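Local coordinates for hypothetical protein Paer03002360 (Pseudomonas aeruginosa, PDB 2ERV) that removes the primary acyl chain at the 3 position of lipid A in the bacterial outer membrane, acting as a lipid A 3-O-deacylase, at residues T34-Y40 with V65-A71; S61-V65 with F104-I108. All coordinates share one frame; numbering follows the deposited sequence.

Contact 1. Residues T34-Y40 with V65-A71; sequences TGRLTGY and VFVYEFA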
loop_
_atom_site.group_PDB
_atom_site.type_symbol
_atom_site.label_atom_id
_atom_site.label_comp_id
_atom_site.label_asym_id
_atom_site.label_seq_id
_atom_site.Cartn_x
_atom_site.Cartn_y
_atom_site.Cartn_z
ATOM N N THR A 34 20.038 -9.301 14.071
ATOM C CA THR A 34 19.296 -8.057 13.884
ATOM C C THR A 34 17.890 -8.253 13.340
ATOM O O THR A 34 16.964 -7.563 13.771
ATOM C CB THR A 34 20.111 -7.091 13.004
ATOM O OG1 THR A 34 21.280 -6.738 13.755
ATOM C CG2 THR A 34 19.399 -5.754 12.813
ATOM N N GLY A 35 17.731 -9.200 12.412
ATOM C CA GLY A 35 16.475 -9.360 11.699
ATOM C C GLY A 35 16.756 -10.047 10.380
ATOM O O GLY A 35 17.796 -10.726 10.238
ATOM N N ARG A 36 15.858 -9.863 9.406
ATOM C CA ARG A 36 16.002 -10.531 8.126
ATOM C C ARG A 36 15.259 -9.684 7.110
ATOM O O ARG A 36 14.328 -8.934 7.475
ATOM C CB ARG A 36 15.385 -11.928 8.170
ATOM C CG ARG A 36 13.934 -11.941 8.697
ATOM C CD ARG A 36 13.172 -13.237 8.496
ATOM N NE ARG A 36 11.776 -13.103 8.959
ATOM C CZ ARG A 36 10.718 -13.650 8.353
ATOM N NH1 ARG A 36 10.857 -14.332 7.217
ATOM N NH2 ARG A 36 9.503 -13.490 8.862
ATOM N N LEU A 37 15.682 -9.823 5.848
ATOM C CA LEU A 37 14.942 -9.329 4.711
ATOM C C LEU A 37 13.979 -10.429 4.277
ATOM O O LEU A 37 14.346 -11.614 4.187
ATOM C CB LEU A 37 15.857 -8.928 3.543
ATOM C CG LEU A 37 15.149 -8.298 2.300
ATOM C CD1 LEU A 37 14.618 -6.875 2.624
ATOM C CD2 LEU A 37 16.111 -8.236 1.091
ATOM N N THR A 38 12.742 -10.028 3.996
ATOM C CA THR A 38 11.747 -10.948 3.467
ATOM C C THR A 38 10.770 -10.181 2.579
ATOM O O THR A 38 11.133 -9.104 2.078
ATOM C CB THR A 38 11.061 -11.751 4.633
ATOM O OG1 THR A 38 10.239 -12.769 4.039
ATOM C CG2 THR A 38 10.113 -10.883 5.492
ATOM N N GLY A 39 9.560 -10.713 2.365
ATOM C CA GLY A 39 8.542 -9.934 1.649
ATOM C C GLY A 39 7.241 -10.664 1.444
ATOM O O GLY A 39 7.044 -11.810 1.945
ATOM N N TYR A 40 6.346 -10.006 0.708
ATOM C CA TYR A 40 5.038 -10.578 0.413
ATOM C C TYR A 40 4.452 -10.009 -0.868
ATOM O O TYR A 40 4.864 -8.919 -1.326
ATOM C CB TYR A 40 4.066 -10.456 1.597
ATOM C CG TYR A 40 3.739 -9.029 2.006
ATOM C CD1 TYR A 40 4.559 -8.337 2.903
ATOM C CD2 TYR A 40 2.626 -8.387 1.495
ATOM C CE1 TYR A 40 4.233 -7.011 3.311
ATOM C CE2 TYR A 40 2.305 -7.093 1.852
ATOM C CZ TYR A 40 3.102 -6.407 2.751
ATOM O OH TYR A 40 2.737 -5.137 3.117
ATOM N N VAL A 65 6.255 -6.681 -2.214
ATOM C CA VAL A 65 6.620 -5.759 -1.135
ATOM C C VAL A 65 7.755 -6.398 -0.317
ATOM O O VAL A 65 7.566 -7.468 0.263
ATOM C CB VAL A 65 5.410 -5.480 -0.184
ATOM C CG1 VAL A 65 5.785 -4.489 0.919
ATOM C CG2 VAL A 65 4.164 -4.953 -0.995
ATOM N N PHE A 66 8.897 -5.731 -0.250
ATOM C CA PHE A 66 10.043 -6.192 0.559
ATOM C C PHE A 66 9.848 -5.729 1.984
ATOM O O PHE A 66 9.348 -4.642 2.216
ATOM C CB PHE A 66 11.354 -5.604 0.008
ATOM C CG PHE A 66 11.789 -6.271 -1.289
ATOM C CD1 PHE A 66 12.569 -7.434 -1.258
ATOM C CD2 PHE A 66 11.354 -5.775 -2.511
ATOM C CE1 PHE A 66 12.935 -8.075 -2.437
ATOM C CE2 PHE A 66 11.729 -6.404 -3.711
ATOM C CZ PHE A 66 12.518 -7.552 -3.657
ATOM N N VAL A 67 10.301 -6.545 2.930
ATOM C CA VAL A 67 10.106 -6.224 4.337
ATOM C C VAL A 67 11.392 -6.457 5.020
ATOM O O VAL A 67 11.969 -7.543 4.873
ATOM C CB VAL A 67 9.011 -7.168 4.957
ATOM C CG1 VAL A 67 8.891 -7.008 6.487
ATOM C CG2 VAL A 67 7.645 -6.884 4.303
ATOM N N TYR A 68 11.845 -5.500 5.814
ATOM C CA TYR A 68 12.881 -5.868 6.764
ATOM C C TYR A 68 12.224 -6.029 8.140
ATOM O O TYR A 68 11.665 -5.079 8.675
ATOM C CB TYR A 68 14.038 -4.849 6.816
ATOM C CG TYR A 68 15.190 -5.423 7.600
ATOM C CD1 TYR A 68 16.186 -6.204 6.967
ATOM C CD2 TYR A 68 15.247 -5.267 8.974
ATOM C CE1 TYR A 68 17.267 -6.761 7.723
ATOM C CE2 TYR A 68 16.246 -5.849 9.710
ATOM C CZ TYR A 68 17.259 -6.589 9.069
ATOM O OH TYR A 68 18.246 -7.126 9.837
ATOM N N GLU A 69 12.346 -7.217 8.733
ATOM C CA GLU A 69 11.657 -7.520 9.966
ATOM C C GLU A 69 12.736 -7.660 11.001
ATOM O O GLU A 69 13.600 -8.509 10.869
ATOM C CB GLU A 69 10.886 -8.827 9.855
ATOM C CG GLU A 69 10.222 -9.240 11.166
ATOM C CD GLU A 69 9.754 -10.683 11.121
ATOM O OE1 GLU A 69 10.607 -11.625 11.193
ATOM O OE2 GLU A 69 8.524 -10.874 11.004
ATOM N N PHE A 70 12.703 -6.802 12.012
ATOM C CA PHE A 70 13.669 -6.853 13.083
ATOM C C PHE A 70 13.336 -7.973 14.091
ATOM O O PHE A 70 12.175 -8.287 14.304
ATOM C CB PHE A 70 13.655 -5.491 13.808
ATOM C CG PHE A 70 14.158 -4.357 12.967
ATOM C CD1 PHE A 70 15.524 -4.033 12.982
ATOM C CD2 PHE A 70 13.284 -3.617 12.141
ATOM C CE1 PHE A 70 16.020 -2.970 12.197
ATOM C CE2 PHE A 70 13.759 -2.554 11.320
ATOM C CZ PHE A 70 15.145 -2.230 11.349
ATOM N N ALA A 71 14.351 -8.556 14.731
ATOM C CA ALA A 71 14.134 -9.606 15.748
ATOM C C ALA A 71 13.111 -9.194 16.829
ATOM O O ALA A 71 12.975 -8.019 17.197
ATOM C CB ALA A 71 15.455 -9.962 16.428
HETATM O O HOH W 1 20.057 -8.573 8.823
#

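Contact 2. Residues S61-V65 with F104-I108; sequences SFAPV and FEDRI. With CA (calcium ion), chain C.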
loop_
_atom_site.group_PDB
_atom_site.type_symbol
_atom_site.label_atom_id
_atom_site.label_comp_id
_atom_site.label_asym_id
_atom_site.label_seq_id
_atom_site.Cartn_x
_atom_site.Cartn_y
_atom_site.Cartn_z
ATOM N N SER A 61 -4.745 -2.973 -7.252
ATOM C CA SER A 61 -3.289 -2.900 -7.355
ATOM C C SER A 61 -2.651 -4.208 -6.911
ATOM O O SER A 61 -3.247 -5.029 -6.195
ATOM C CB SER A 61 -2.797 -1.723 -6.504
ATOM O OG SER A 61 -3.186 -1.944 -5.176
ATOM N N PHE A 62 -1.446 -4.436 -7.397
ATOM C CA PHE A 62 -0.708 -5.607 -7.059
ATOM C C PHE A 62 0.791 -5.275 -7.011
ATOM O O PHE A 62 1.310 -4.667 -7.934
ATOM C CB PHE A 62 -0.944 -6.707 -8.092
ATOM C CG PHE A 62 -0.220 -7.963 -7.760
ATOM C CD1 PHE A 62 -0.770 -8.869 -6.865
ATOM C CD2 PHE A 62 1.045 -8.208 -8.293
ATOM C CE1 PHE A 62 -0.085 -10.014 -6.524
ATOM C CE2 PHE A 62 1.724 -9.363 -7.949
ATOM C CZ PHE A 62 1.151 -10.262 -7.084
ATOM N N ALA A 63 1.469 -5.667 -5.929
ATOM C CA ALA A 63 2.881 -5.328 -5.722
ATOM C C ALA A 63 3.633 -6.413 -4.987
ATOM O O ALA A 63 3.077 -7.019 -4.044
ATOM C CB ALA A 63 3.012 -3.963 -4.918
ATOM N N PRO A 64 4.891 -6.670 -5.402
ATOM C CA PRO A 64 5.832 -7.333 -4.508
ATOM C C PRO A 64 6.223 -6.288 -3.479
ATOM O O PRO A 64 6.439 -5.106 -3.832
ATOM C CB PRO A 64 7.037 -7.685 -5.420
ATOM C CG PRO A 64 6.937 -6.736 -6.632
ATOM C CD PRO A 64 5.500 -6.342 -6.715
ATOM N N VAL A 65 6.255 -6.681 -2.214
ATOM C CA VAL A 65 6.620 -5.759 -1.135
ATOM C C VAL A 65 7.755 -6.398 -0.317
ATOM O O VAL A 65 7.566 -7.468 0.263
ATOM C CB VAL A 65 5.410 -5.480 -0.184
ATOM C CG1 VAL A 65 5.785 -4.489 0.919
ATOM C CG2 VAL A 65 4.164 -4.953 -0.995
ATOM N N PHE A 104 1.753 3.231 -11.789
ATOM C CA PHE A 104 2.636 2.479 -10.903
ATOM C C PHE A 104 2.167 2.760 -9.475
ATOM O O PHE A 104 1.486 3.743 -9.230
ATOM C CB PHE A 104 4.088 2.936 -11.055
ATOM C CG PHE A 104 4.659 2.753 -12.457
ATOM C CD1 PHE A 104 5.288 1.564 -12.809
ATOM C CD2 PHE A 104 4.598 3.782 -13.390
ATOM C CE1 PHE A 104 5.815 1.386 -14.100
ATOM C CE2 PHE A 104 5.146 3.615 -14.691
ATOM C CZ PHE A 104 5.747 2.395 -15.032
ATOM N N GLU A 105 2.523 1.877 -8.559
ATOM C CA GLU A 105 2.258 2.044 -7.137
ATOM C C GLU A 105 3.605 1.990 -6.457
ATOM O O GLU A 105 4.248 0.966 -6.565
ATOM C CB GLU A 105 1.463 0.846 -6.606
ATOM C CG GLU A 105 1.114 0.924 -5.113
ATOM C CD GLU A 105 0.308 -0.283 -4.636
ATOM O OE1 GLU A 105 0.799 -1.425 -4.835
ATOM O OE2 GLU A 105 -0.840 -0.095 -4.084
ATOM N N ASP A 106 4.047 3.072 -5.803
ATOM C CA ASP A 106 5.283 3.079 -4.990
ATOM C C ASP A 106 4.899 3.238 -3.540
ATOM O O ASP A 106 4.119 4.145 -3.215
ATOM C CB ASP A 106 6.156 4.289 -5.354
ATOM C CG ASP A 106 6.700 4.223 -6.771
ATOM O OD1 ASP A 106 7.192 3.162 -7.218
ATOM O OD2 ASP A 106 6.596 5.176 -7.560
ATOM N N ARG A 107 5.413 2.370 -2.663
ATOM C CA ARG A 107 4.960 2.402 -1.284
ATOM C C ARG A 107 6.102 2.206 -0.296
ATOM O O ARG A 107 7.094 1.516 -0.602
ATOM C CB ARG A 107 3.919 1.296 -1.047
ATOM C CG ARG A 107 4.314 -0.020 -1.693
ATOM C CD ARG A 107 3.168 -0.987 -1.827
ATOM N NE ARG A 107 2.757 -1.459 -0.513
ATOM C CZ ARG A 107 1.756 -2.311 -0.330
ATOM N NH1 ARG A 107 1.042 -2.730 -1.355
ATOM N NH2 ARG A 107 1.477 -2.725 0.871
ATOM N N ILE A 108 5.955 2.823 0.869
ATOM C CA ILE A 108 6.780 2.511 2.060
ATOM C C ILE A 108 5.876 2.362 3.257
ATOM O O ILE A 108 4.726 2.782 3.221
ATOM C CB ILE A 108 7.815 3.601 2.359
ATOM C CG1 ILE A 108 7.139 4.965 2.475
ATOM C CG2 ILE A 108 8.847 3.649 1.274
ATOM C CD1 ILE A 108 7.953 5.986 3.250
HETATM CA CA CA C . 8.761 5.171 -8.713
#

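Contact 1. Residues T34-Y40 with V65-A71
Strands 35-48 and 57-70 form a beta hairpin in the wall of the outer-membrane beta barrel, and Thr34-Tyr40 pairs antiparallel with Val65-Ala71 at its open end, away from the turn. Arg36 with Glu69, Thr38 with Val67 and Tyr40 with Val65 are hydrogen-bonded pairs, each closed by two backbone bonds. One more bond, from Ala71 N to Thr34 O at 3.0 Å, extends the ladder past the strand ends.

The side chains of these three pairs lie on one face of the sheet. Arg36 and Glu69 run side by side and form a salt bridge. Arg36 NE lies 2.9 Å from Glu69 OE1, and Arg36 NH2 reaches the same oxygen at 3.2 Å. The oxygen sits in the guanidinium plane, but both nitrogens meet it from above the carboxylate plane, and the two planes are 59° apart. Arg36 NH1 bonds to Ser28 OG. Farther along, Val65 CB lies over one face of the Tyr40 ring, a CH-pi contact. Val67 CG2 touches the edge of that ring, 3.6 Å from Tyr40 CE1. Tyr40 CG stands between its backbone N and carbonyl carbon (chi1 62°), which lays the ring alongside Val65. Its OH bonds to Glu80.

On the other face the Tyr68 ring lies across the neighbouring strand. Arg36 O sits over one face of the ring, toward its rim, 3.3 Å from Tyr68 CD1. Tyr68 OH comes within 3.3 Å of Gly35 C. Gly35 CA lies 3.1 Å from Glu69 O and Gly39 CA 3.0 Å from Val65 O, so the two strands run close together at both glycines.

Two nitrogens thus grip one buried carboxylate oxygen. This probably favours the charged form of Glu69 and limits rotation of the Arg36 guanidinium.

Contact 2. Residues S61-V65 with F104-I108
Arg107 and Glu105 of strand 102-114 reach over the inner face of strand 75-88 to Val65, Ala63 and Ser61 of strand 57-70. The two strands are not paired. Strand 75-88 lies between them in the sheet, and the axes of the short segments come no closer than 8.0 Å, so side chains make nearly all of the contact.

From CB, the Glu105 chain runs extended toward Ser61-Val65, with CG anti to the backbone N (chi1 -179°). CB and CG stay short of the facing strand. CD is the first atom to arrive, 3.9 Å from Ser61 CB. The two carboxylate oxygens then part. OE1 packs against Ala63, 3.4 Å from its CB. The main partner of OE2 is Arg18, by a salt bridge. OE2 also comes within 3.2 Å of Ser61 OG.

Arg107 starts two residues on and bends at its third torsion (chi3 -69°), and its guanidinium lies with one face against Val65. Val65 CG2 stands over the centre of that face, 3.6 Å from Arg107 CZ, and the two side chains cross at about a right angle. Arg107 NH1 forms a salt bridge to Asp42 and only a long one, 3.7 Å, to Glu105 OE1. Asp106 points away from strand 57-70, and its OD2 binds the calcium ion at 2.5 Å.

Buried Glu105 and Arg107 thus join a charge network with Arg18 and Asp42, and Ala63 and Val65 pack against its polar ends. Arg18 and Arg107 would probably help to keep the Glu105 carboxylate ionised.

In the fold
Contacts 1 and 2 meet at Val65 on strand 57-70. Their centres are about 16 Å apart. Contact 1 joins neighbouring strands, whereas contact 2 joins next-but-one strands through side chains that pass over strand 75-88 on the inside of the barrel. Tyr40 OH of contact 1 packs against Arg107 NH2 of contact 2 at 3.5 Å, and Glu80 lies beside both. Contact 1 is away from the active site. The Glu105 side chain is about 7 Å from that of His126 and about 9 Å from that of Ser128, both catalytic. One detergent pocket combines these two with Phe104 and Asp106. Different detergent molecules touch Pro64 and Ile108, and Phe70 of contact 1 also touches detergent.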